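Local coordinates for protein alpha-1,2-Mannosidase (Trichoderma reesei, PDB 1HCU) that probably trims alpha-1,2-linked mannose residues from protein-attached N-glycans as a calcium-dependent family 47 glycosidase, at residues F148-D156 with F225-F233; N174-E184 with L243-M254. One frame throughout, in Å; residues are numbered along the deposited sequence.

Contact 1 of 2, residues F148-D156 with F225-F233; sequences FTTPSGVPD and FVSTSNGTF. With NAG (2-acetamido-2-deoxy-beta-D-glucopyranose), chain E.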
loop_
_atom_site.group_PDB
_atom_site.type_symbol
_atom_site.label_atom_id
_atom_site.label_comp_id
_atom_site.label_asym_id
_atom_site.label_seq_id
_atom_site.Cartn_x
_atom_site.Cartn_y
_atom_site.Cartn_z
ATOM N N PHE A 148 -17.994 -12.297 -5.232
ATOM C CA PHE A 148 -18.284 -13.177 -4.111
ATOM C C PHE A 148 -19.306 -14.264 -4.393
ATOM O O PHE A 148 -19.705 -14.981 -3.469
ATOM C CB PHE A 148 -18.761 -12.372 -2.906
ATOM C CG PHE A 148 -17.791 -11.324 -2.458
ATOM C CD1 PHE A 148 -17.845 -10.037 -2.984
ATOM C CD2 PHE A 148 -16.814 -11.625 -1.517
ATOM C CE1 PHE A 148 -16.945 -9.070 -2.578
ATOM C CE2 PHE A 148 -15.907 -10.663 -1.104
ATOM C CZ PHE A 148 -15.974 -9.380 -1.637
ATOM N N THR A 149 -19.733 -14.396 -5.648
ATOM C CA THR A 149 -20.724 -15.415 -5.995
ATOM C C THR A 149 -20.094 -16.780 -6.265
ATOM O O THR A 149 -20.515 -17.511 -7.167
ATOM C CB THR A 149 -21.589 -15.008 -7.232
ATOM O OG1 THR A 149 -20.746 -14.736 -8.359
ATOM C CG2 THR A 149 -22.448 -13.794 -6.913
ATOM N N THR A 150 -19.070 -17.117 -5.488
ATOM C CA THR A 150 -18.403 -18.404 -5.619
ATOM C C THR A 150 -19.090 -19.351 -4.631
ATOM O O THR A 150 -19.784 -18.907 -3.727
ATOM C CB THR A 150 -16.922 -18.309 -5.234
ATOM O OG1 THR A 150 -16.816 -17.817 -3.891
ATOM C CG2 THR A 150 -16.178 -17.375 -6.180
ATOM N N PRO A 151 -18.889 -20.667 -4.790
ATOM C CA PRO A 151 -19.503 -21.658 -3.898
ATOM C C PRO A 151 -19.156 -21.454 -2.421
ATOM O O PRO A 151 -19.999 -21.675 -1.547
ATOM C CB PRO A 151 -18.966 -22.989 -4.440
ATOM C CG PRO A 151 -18.791 -22.709 -5.895
ATOM C CD PRO A 151 -18.161 -21.330 -5.889
ATOM N N SER A 152 -17.924 -21.024 -2.148
ATOM C CA SER A 152 -17.469 -20.806 -0.768
ATOM C C SER A 152 -17.689 -19.382 -0.260
ATOM O O SER A 152 -17.847 -19.154 0.938
ATOM C CB SER A 152 -15.974 -21.107 -0.644
ATOM O OG SER A 152 -15.213 -20.148 -1.360
ATOM N N GLY A 153 -17.681 -18.427 -1.176
ATOM C CA GLY A 153 -17.834 -17.048 -0.779
ATOM C C GLY A 153 -16.489 -16.358 -0.927
ATOM O O GLY A 153 -16.405 -15.134 -0.829
ATOM N N VAL A 154 -15.431 -17.140 -1.147
ATOM C CA VAL A 154 -14.099 -16.573 -1.341
ATOM C C VAL A 154 -14.198 -15.851 -2.674
ATOM O O VAL A 154 -14.544 -16.457 -3.698
ATOM C CB VAL A 154 -12.989 -17.665 -1.439
ATOM C CG1 VAL A 154 -11.643 -17.025 -1.791
ATOM C CG2 VAL A 154 -12.881 -18.421 -0.129
ATOM N N PRO A 155 -13.896 -14.547 -2.688
ATOM C CA PRO A 155 -13.968 -13.751 -3.916
ATOM C C PRO A 155 -13.118 -14.250 -5.080
ATOM O O PRO A 155 -12.014 -14.759 -4.891
ATOM C CB PRO A 155 -13.534 -12.363 -3.450
ATOM C CG PRO A 155 -12.543 -12.694 -2.377
ATOM C CD PRO A 155 -13.265 -13.774 -1.607
ATOM N N ASP A 156 -13.661 -14.102 -6.282
ATOM C CA ASP A 156 -12.979 -14.459 -7.516
ATOM C C ASP A 156 -12.169 -13.182 -7.748
ATOM O O ASP A 156 -12.709 -12.090 -7.629
ATOM C CB ASP A 156 -14.018 -14.648 -8.622
ATOM C CG ASP A 156 -13.412 -15.056 -9.949
ATOM O OD1 ASP A 156 -13.937 -16.021 -10.547
ATOM O OD2 ASP A 156 -12.435 -14.414 -10.402
ATOM N N PHE A 225 -2.372 -19.326 -1.520
ATOM C CA PHE A 225 -3.549 -19.517 -2.367
ATOM C C PHE A 225 -4.692 -20.286 -1.720
ATOM O O PHE A 225 -4.488 -21.325 -1.089
ATOM C CB PHE A 225 -3.133 -20.190 -3.671
ATOM C CG PHE A 225 -1.977 -19.506 -4.353
ATOM C CD1 PHE A 225 -0.696 -20.057 -4.306
ATOM C CD2 PHE A 225 -2.167 -18.304 -5.032
ATOM C CE1 PHE A 225 0.376 -19.424 -4.927
ATOM C CE2 PHE A 225 -1.100 -17.660 -5.655
ATOM C CZ PHE A 225 0.173 -18.222 -5.603
ATOM N N VAL A 226 -5.897 -19.745 -1.889
ATOM C CA VAL A 226 -7.114 -20.320 -1.327
ATOM C C VAL A 226 -8.124 -20.683 -2.417
ATOM O O VAL A 226 -8.385 -19.903 -3.333
ATOM C CB VAL A 226 -7.779 -19.339 -0.330
ATOM C CG1 VAL A 226 -9.070 -19.938 0.215
ATOM C CG2 VAL A 226 -6.835 -19.036 0.801
ATOM N N SER A 227 -8.676 -21.884 -2.301
ATOM C CA SER A 227 -9.657 -22.416 -3.241
ATOM C C SER A 227 -10.960 -21.615 -3.196
ATOM O O SER A 227 -11.480 -21.332 -2.114
ATOM C CB SER A 227 -9.937 -23.880 -2.884
ATOM O OG SER A 227 -11.069 -24.372 -3.574
ATOM N N THR A 228 -11.489 -21.255 -4.362
ATOM C CA THR A 228 -12.735 -20.498 -4.406
ATOM C C THR A 228 -13.956 -21.405 -4.231
ATOM O O THR A 228 -15.029 -20.941 -3.846
ATOM C CB THR A 228 -12.876 -19.717 -5.728
ATOM O OG1 THR A 228 -12.880 -20.629 -6.833
ATOM C CG2 THR A 228 -11.714 -18.741 -5.883
ATOM N N SER A 229 -13.780 -22.698 -4.498
ATOM C CA SER A 229 -14.864 -23.664 -4.359
ATOM C C SER A 229 -15.102 -24.102 -2.913
ATOM O O SER A 229 -16.245 -24.311 -2.520
ATOM C CB SER A 229 -14.608 -24.901 -5.238
ATOM O OG SER A 229 -13.454 -25.619 -4.832
ATOM N N ASN A 230 -14.044 -24.249 -2.117
ATOM C CA ASN A 230 -14.232 -24.672 -0.723
ATOM C C ASN A 230 -13.434 -23.892 0.322
ATOM O O ASN A 230 -13.423 -24.255 1.502
ATOM C CB ASN A 230 -13.936 -26.167 -0.572
ATOM C CG ASN A 230 -12.579 -26.547 -1.106
ATOM O OD1 ASN A 230 -11.585 -25.870 -0.847
ATOM N ND2 ASN A 230 -12.533 -27.648 -1.850
ATOM N N GLY A 231 -12.768 -22.829 -0.118
ATOM C CA GLY A 231 -11.994 -21.995 0.782
ATOM C C GLY A 231 -10.894 -22.672 1.577
ATOM O O GLY A 231 -10.573 -22.239 2.678
ATOM N N THR A 232 -10.300 -23.727 1.039
ATOM C CA THR A 232 -9.234 -24.412 1.763
ATOM C C THR A 232 -7.872 -24.050 1.193
ATOM O O THR A 232 -7.753 -23.742 0.010
ATOM C CB THR A 232 -9.407 -25.942 1.690
ATOM O OG1 THR A 232 -9.227 -26.378 0.338
ATOM C CG2 THR A 232 -10.800 -26.342 2.168
ATOM N N PHE A 233 -6.844 -24.067 2.033
ATOM C CA PHE A 233 -5.498 -23.745 1.564
ATOM C C PHE A 233 -4.871 -24.957 0.902
ATOM O O PHE A 233 -5.172 -26.098 1.252
ATOM C CB PHE A 233 -4.602 -23.288 2.717
ATOM C CG PHE A 233 -4.972 -21.948 3.279
ATOM C CD1 PHE A 233 -6.140 -21.786 4.014
ATOM C CD2 PHE A 233 -4.151 -20.845 3.067
ATOM C CE1 PHE A 233 -6.489 -20.546 4.534
ATOM C CE2 PHE A 233 -4.491 -19.596 3.584
ATOM C CZ PHE A 233 -5.663 -19.445 4.320
HETATM C C1 NAG E . -11.296 -28.028 -2.504
HETATM C C2 NAG E . -11.082 -29.544 -2.414
HETATM C C3 NAG E . -9.780 -29.921 -3.133
HETATM C C4 NAG E . -9.734 -29.344 -4.552
HETATM C C5 NAG E . -10.027 -27.838 -4.513
HETATM C C6 NAG E . -10.100 -27.224 -5.892
HETATM C C7 NAG E . -11.915 -30.680 -0.452
HETATM C C8 NAG E . -11.440 -31.894 0.330
HETATM N N2 NAG E . -10.982 -29.920 -1.015
HETATM O O3 NAG E . -9.656 -31.337 -3.185
HETATM O O4 NAG E . -8.446 -29.558 -5.119
HETATM O O5 NAG E . -11.293 -27.600 -3.871
HETATM O O6 NAG E . -9.794 -25.839 -5.856
HETATM O O7 NAG E . -13.119 -30.441 -0.545
#

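Contact 2 of 2, residues N174-E184 with L243-M254; sequences NVAEIGSLVLE and LMDSFYEYLIKM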
loop_
_atom_site.group_PDB
_atom_site.type_symbol
_atom_site.label_atom_id
_atom_site.label_comp_id
_atom_site.label_asym_id
_atom_site.label_seq_id
_atom_site.Cartn_x
_atom_site.Cartn_y
_atom_site.Cartn_z
ATOM N N ASN A 174 -5.290 -15.440 -4.109
ATOM C CA ASN A 174 -4.248 -15.324 -3.088
ATOM C C ASN A 174 -4.790 -14.565 -1.875
ATOM O O ASN A 174 -5.746 -13.796 -1.995
ATOM C CB ASN A 174 -2.972 -14.637 -3.636
ATOM C CG ASN A 174 -3.224 -13.238 -4.202
ATOM O OD1 ASN A 174 -3.485 -13.072 -5.398
ATOM N ND2 ASN A 174 -3.140 -12.232 -3.345
ATOM N N VAL A 175 -4.180 -14.793 -0.714
ATOM C CA VAL A 175 -4.614 -14.163 0.525
ATOM C C VAL A 175 -4.555 -12.642 0.507
ATOM O O VAL A 175 -5.406 -11.984 1.103
ATOM C CB VAL A 175 -3.813 -14.698 1.756
ATOM C CG1 VAL A 175 -4.044 -16.195 1.903
ATOM C CG2 VAL A 175 -2.328 -14.396 1.612
ATOM N N ALA A 176 -3.570 -12.062 -0.169
ATOM C CA ALA A 176 -3.518 -10.607 -0.209
ATOM C C ALA A 176 -4.768 -10.040 -0.888
ATOM O O ALA A 176 -5.408 -9.142 -0.351
ATOM C CB ALA A 176 -2.261 -10.128 -0.931
ATOM N N GLU A 177 -5.130 -10.569 -2.052
ATOM C CA GLU A 177 -6.293 -10.055 -2.777
ATOM C C GLU A 177 -7.632 -10.387 -2.116
ATOM O O GLU A 177 -8.607 -9.654 -2.267
ATOM C CB GLU A 177 -6.258 -10.547 -4.231
ATOM C CG GLU A 177 -4.929 -10.200 -4.910
ATOM C CD GLU A 177 -4.956 -10.307 -6.422
ATOM O OE1 GLU A 177 -3.888 -10.573 -7.009
ATOM O OE2 GLU A 177 -6.033 -10.113 -7.027
ATOM N N ILE A 178 -7.667 -11.487 -1.374
ATOM C CA ILE A 178 -8.866 -11.894 -0.664
ATOM C C ILE A 178 -8.993 -11.086 0.625
ATOM O O ILE A 178 -10.078 -10.633 0.984
ATOM C CB ILE A 178 -8.800 -13.374 -0.255
ATOM C CG1 ILE A 178 -8.816 -14.271 -1.494
ATOM C CG2 ILE A 178 -9.954 -13.697 0.685
ATOM C CD1 ILE A 178 -8.585 -15.737 -1.180
ATOM N N GLY A 179 -7.865 -10.909 1.312
ATOM C CA GLY A 179 -7.855 -10.196 2.577
ATOM C C GLY A 179 -7.636 -8.695 2.562
ATOM O O GLY A 179 -7.369 -8.104 3.606
ATOM N N SER A 180 -7.753 -8.070 1.397
ATOM C CA SER A 180 -7.569 -6.631 1.307
ATOM C C SER A 180 -8.839 -5.946 0.826
ATOM O O SER A 180 -8.775 -4.896 0.190
ATOM C CB SER A 180 -6.414 -6.296 0.362
ATOM O OG SER A 180 -5.176 -6.731 0.892
ATOM N N LEU A 181 -9.988 -6.535 1.151
ATOM C CA LEU A 181 -11.284 -5.994 0.745
ATOM C C LEU A 181 -12.153 -5.599 1.934
ATOM O O LEU A 181 -13.029 -4.730 1.815
ATOM C CB LEU A 181 -12.035 -7.041 -0.074
ATOM C CG LEU A 181 -11.236 -7.661 -1.215
ATOM C CD1 LEU A 181 -12.050 -8.773 -1.875
ATOM C CD2 LEU A 181 -10.867 -6.586 -2.214
ATOM N N VAL A 182 -11.900 -6.245 3.072
ATOM C CA VAL A 182 -12.668 -6.031 4.296
ATOM C C VAL A 182 -12.739 -4.591 4.815
ATOM O O VAL A 182 -13.809 -4.135 5.223
ATOM C CB VAL A 182 -12.162 -6.976 5.432
ATOM C CG1 VAL A 182 -10.680 -6.740 5.712
ATOM C CG2 VAL A 182 -12.980 -6.762 6.681
ATOM N N LEU A 183 -11.623 -3.868 4.789
ATOM C CA LEU A 183 -11.618 -2.493 5.276
ATOM C C LEU A 183 -12.567 -1.595 4.483
ATOM O O LEU A 183 -13.452 -0.959 5.054
ATOM C CB LEU A 183 -10.210 -1.891 5.201
ATOM C CG LEU A 183 -9.786 -0.890 6.290
ATOM C CD1 LEU A 183 -8.605 -0.052 5.781
ATOM C CD2 LEU A 183 -10.935 0.004 6.674
ATOM N N GLU A 184 -12.403 -1.539 3.165
ATOM C CA GLU A 184 -13.260 -0.649 2.395
ATOM C C GLU A 184 -14.703 -1.087 2.221
ATOM O O GLU A 184 -15.595 -0.249 2.127
ATOM C CB GLU A 184 -12.631 -0.283 1.032
ATOM C CG GLU A 184 -11.711 -1.283 0.360
ATOM C CD GLU A 184 -10.410 -1.524 1.103
ATOM O OE1 GLU A 184 -10.331 -2.533 1.832
ATOM O OE2 GLU A 184 -9.470 -0.704 0.963
ATOM N N LEU A 243 1.415 -10.891 -3.086
ATOM C CA LEU A 243 0.479 -11.990 -2.862
ATOM C C LEU A 243 0.044 -12.255 -1.423
ATOM O O LEU A 243 -0.853 -13.073 -1.203
ATOM C CB LEU A 243 1.048 -13.292 -3.433
ATOM C CG LEU A 243 1.407 -13.307 -4.914
ATOM C CD1 LEU A 243 2.031 -14.655 -5.225
ATOM C CD2 LEU A 243 0.167 -13.048 -5.775
ATOM N N MET A 244 0.655 -11.583 -0.446
ATOM C CA MET A 244 0.286 -11.808 0.952
ATOM C C MET A 244 0.335 -10.562 1.832
ATOM O O MET A 244 -0.498 -10.398 2.727
ATOM C CB MET A 244 1.188 -12.901 1.556
ATOM C CG MET A 244 0.901 -13.254 3.019
ATOM S SD MET A 244 1.822 -14.747 3.569
ATOM C CE MET A 244 0.824 -16.062 2.811
ATOM N N ASP A 245 1.297 -9.680 1.568
ATOM C CA ASP A 245 1.482 -8.462 2.361
ATOM C C ASP A 245 0.251 -7.775 2.956
ATOM O O ASP A 245 0.085 -7.738 4.177
ATOM C CB ASP A 245 2.267 -7.417 1.558
ATOM C CG ASP A 245 1.726 -7.227 0.138
ATOM O OD1 ASP A 245 0.540 -7.549 -0.130
ATOM O OD2 ASP A 245 2.502 -6.740 -0.709
ATOM N N SER A 246 -0.608 -7.221 2.108
ATOM C CA SER A 246 -1.764 -6.490 2.615
ATOM C C SER A 246 -2.759 -7.278 3.475
ATOM O O SER A 246 -3.584 -6.676 4.155
ATOM C CB SER A 246 -2.481 -5.753 1.465
ATOM O OG SER A 246 -2.723 -6.581 0.339
ATOM N N PHE A 247 -2.676 -8.610 3.462
ATOM C CA PHE A 247 -3.564 -9.434 4.290
ATOM C C PHE A 247 -3.241 -9.241 5.777
ATOM O O PHE A 247 -4.135 -8.979 6.583
ATOM C CB PHE A 247 -3.435 -10.920 3.943
ATOM C CG PHE A 247 -3.948 -11.827 5.027
ATOM C CD1 PHE A 247 -3.066 -12.506 5.856
ATOM C CD2 PHE A 247 -5.312 -11.917 5.281
ATOM C CE1 PHE A 247 -3.535 -13.259 6.939
ATOM C CE2 PHE A 247 -5.792 -12.662 6.355
ATOM C CZ PHE A 247 -4.902 -13.334 7.189
ATOM N N TYR A 248 -1.965 -9.395 6.130
ATOM C CA TYR A 248 -1.514 -9.209 7.507
ATOM C C TYR A 248 -1.761 -7.762 7.920
ATOM O O TYR A 248 -2.159 -7.494 9.055
ATOM C CB TYR A 248 -0.016 -9.520 7.637
ATOM C CG TYR A 248 0.313 -10.985 7.462
ATOM C CD1 TYR A 248 1.351 -11.394 6.626
ATOM C CD2 TYR A 248 -0.434 -11.961 8.109
ATOM C CE1 TYR A 248 1.629 -12.741 6.436
ATOM C CE2 TYR A 248 -0.166 -13.306 7.930
ATOM C CZ TYR A 248 0.862 -13.689 7.090
ATOM O OH TYR A 248 1.108 -15.028 6.895
ATOM N N GLU A 249 -1.532 -6.842 6.984
ATOM C CA GLU A 249 -1.724 -5.410 7.220
ATOM C C GLU A 249 -3.153 -5.082 7.666
ATOM O O GLU A 249 -3.354 -4.395 8.671
ATOM C CB GLU A 249 -1.392 -4.614 5.938
ATOM C CG GLU A 249 -1.479 -3.077 6.043
ATOM C CD GLU A 249 -1.291 -2.372 4.685
ATOM O OE1 GLU A 249 -1.489 -1.133 4.605
ATOM O OE2 GLU A 249 -0.945 -3.057 3.698
ATOM N N TYR A 250 -4.144 -5.560 6.918
ATOM C CA TYR A 250 -5.536 -5.263 7.241
ATOM C C TYR A 250 -6.043 -5.918 8.519
ATOM O O TYR A 250 -7.039 -5.483 9.092
ATOM C CB TYR A 250 -6.458 -5.626 6.066
ATOM C CG TYR A 250 -6.592 -4.533 5.015
ATOM C CD1 TYR A 250 -7.493 -4.662 3.949
ATOM C CD2 TYR A 250 -5.796 -3.391 5.059
ATOM C CE1 TYR A 250 -7.587 -3.681 2.950
ATOM C CE2 TYR A 250 -5.884 -2.403 4.064
ATOM C CZ TYR A 250 -6.772 -2.556 3.016
ATOM O OH TYR A 250 -6.802 -1.604 2.025
ATOM N N LEU A 251 -5.353 -6.957 8.970
ATOM C CA LEU A 251 -5.738 -7.640 10.191
ATOM C C LEU A 251 -5.698 -6.675 11.376
ATOM O O LEU A 251 -6.676 -6.542 12.120
ATOM C CB LEU A 251 -4.796 -8.809 10.445
ATOM C CG LEU A 251 -5.316 -10.250 10.384
ATOM C CD1 LEU A 251 -6.369 -10.457 9.332
ATOM C CD2 LEU A 251 -4.119 -11.138 10.129
ATOM N N ILE A 252 -4.571 -5.991 11.548
ATOM C CA ILE A 252 -4.436 -5.046 12.648
ATOM C C ILE A 252 -5.192 -3.749 12.346
ATOM O O ILE A 252 -5.676 -3.080 13.263
ATOM C CB ILE A 252 -2.945 -4.727 12.929
ATOM C CG1 ILE A 252 -2.806 -3.882 14.200
ATOM C CG2 ILE A 252 -2.342 -4.008 11.741
ATOM C CD1 ILE A 252 -3.252 -4.583 15.463
ATOM N N LYS A 253 -5.313 -3.397 11.068
ATOM C CA LYS A 253 -6.019 -2.169 10.722
ATOM C C LYS A 253 -7.519 -2.253 10.991
ATOM O O LYS A 253 -8.157 -1.241 11.287
ATOM C CB LYS A 253 -5.738 -1.770 9.269
ATOM C CG LYS A 253 -4.338 -1.184 9.094
ATOM C CD LYS A 253 -4.120 -0.579 7.716
ATOM C CE LYS A 253 -2.749 0.083 7.619
ATOM N NZ LYS A 253 -2.530 0.704 6.272
ATOM N N MET A 254 -8.072 -3.458 10.904
ATOM C CA MET A 254 -9.487 -3.674 11.177
ATOM C C MET A 254 -9.698 -3.491 12.673
ATOM O O MET A 254 -10.763 -3.047 13.115
ATOM C CB MET A 254 -9.916 -5.093 10.770
ATOM C CG MET A 254 -10.085 -5.305 9.274
ATOM S SD MET A 254 -11.047 -3.959 8.504
ATOM C CE MET A 254 -12.692 -4.354 9.043
#

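Contact 1 of 2, residues F148-D156 with F225-F233
Ser152 and Asn230 bring their CA atoms to 5.0 Å where the turn of 148-156 meets the loop that follows strand 225-227. The main link is made to one carbonyl: Ser152 OG donates to Thr228 O at 2.6 Å, approaching from above the carbonyl plane, and Ser152 N adds a weak second bond to the same oxygen. With chi1 at 68° the hydroxyl lies between its own N and carbonyl carbon, and there it also accepts from Val154 N at 3.0 Å. The hydroxyl thus closes an ST turn within its own loop and grips the neighbouring one at Thr228. Thr150 braces it from within: its OG1 accepts from Gly153 N and donates to Val154 O at 2.7 Å, while CG2 packs 4.1 Å from Thr228 CB, the two side chains crossing at about a right angle. A valine in place of Thr150 would probably leave Gly153 N and Val154 O without their partner and let the turn that presents Ser152 shift. The loops lie at the periphery of the (alpha/alpha)7 barrel of family 47, beside an N-glycan. Asn230, Gly231 and Thr232 form the sequon, with ND2 bonded to C1 of the sugar; Asn230 OD1 accepts from Thr232 N in the carbonyl plane, closing an Asx turn, and from Thr232 OG1 above it. Ser227 OG shares a 3.0 Å hydrogen bond with O6 of the sugar and accepts one from Ser229 OG. Thr228 OG1, meanwhile, is bonded to Ala170 O. On the inner side, Val154 CG2 reaches Gly231 CA at 3.8 Å and Val226 CG1 at 4.1 Å.

Contact 2 of 2, residues N174-E184 with L243-M254
The Tyr250 ring is received by 179-184 on more than one side, a case of helix packing in the (alpha/alpha)7 barrel where one aromatic ring packs against the break between helices 175-178 and 182-192. Leu183 CB sits over one face in a CH-pi contact, 4.1 Å from the ring centroid and 17° off its normal, while Ser180 O approaches the edge near CE1. Farther along, Met254 bends at chi2 (-47°) and chi3 (-75°), which folds the thioether back against the start of helix 182-192, with SD 3.6 Å from Leu183 CA and CE 3.4 Å from Val182 CG2. Toward the other end, Ser180 OG donates to Ala176 O and stands 2.5 Å from Ser246 OG. Gly179 lets Phe247 come close, since a CB there would clash with ring atom CD2. Ala176 N donates to Leu243 O at 3.1 Å, just ahead of Asp245, a predicted active-site residue.

In the next shell, Tyr250 OH is hydrogen-bonded to the backbone N of Thr485, a calcium-binding residue of this protein, and Glu249 OE2 to the Thr485 hydroxyl. Glu249 is held in turn by a salt bridge, Lys253 NZ meeting the anti lone pair of its OE1 at 2.7 Å.

Overall arrangement
Along the chain the segments alternate, 148-156, 174-184, 225-233 and 243-254, so the two contacts interlock within one barrel domain. Their centres are 15 Å apart: contact 1 lies about 24 Å from the chain centre, beside a glycan, and contact 2 about 10 Å from it, near the calcium. Strand 225-227 of contact 1 pairs antiparallel with strand 172-174, which leads into the first segment of contact 2. Ile178 bridges them, its CD1 packing 3.4 Å from Val154 CG1 and 3.8 Å from Val226 CB, while Phe233 rests on Val175 and Phe148 on Leu181. Side-chain packing thus connects the glycosylated periphery to the helical region near the predicted active-site residue Asp245.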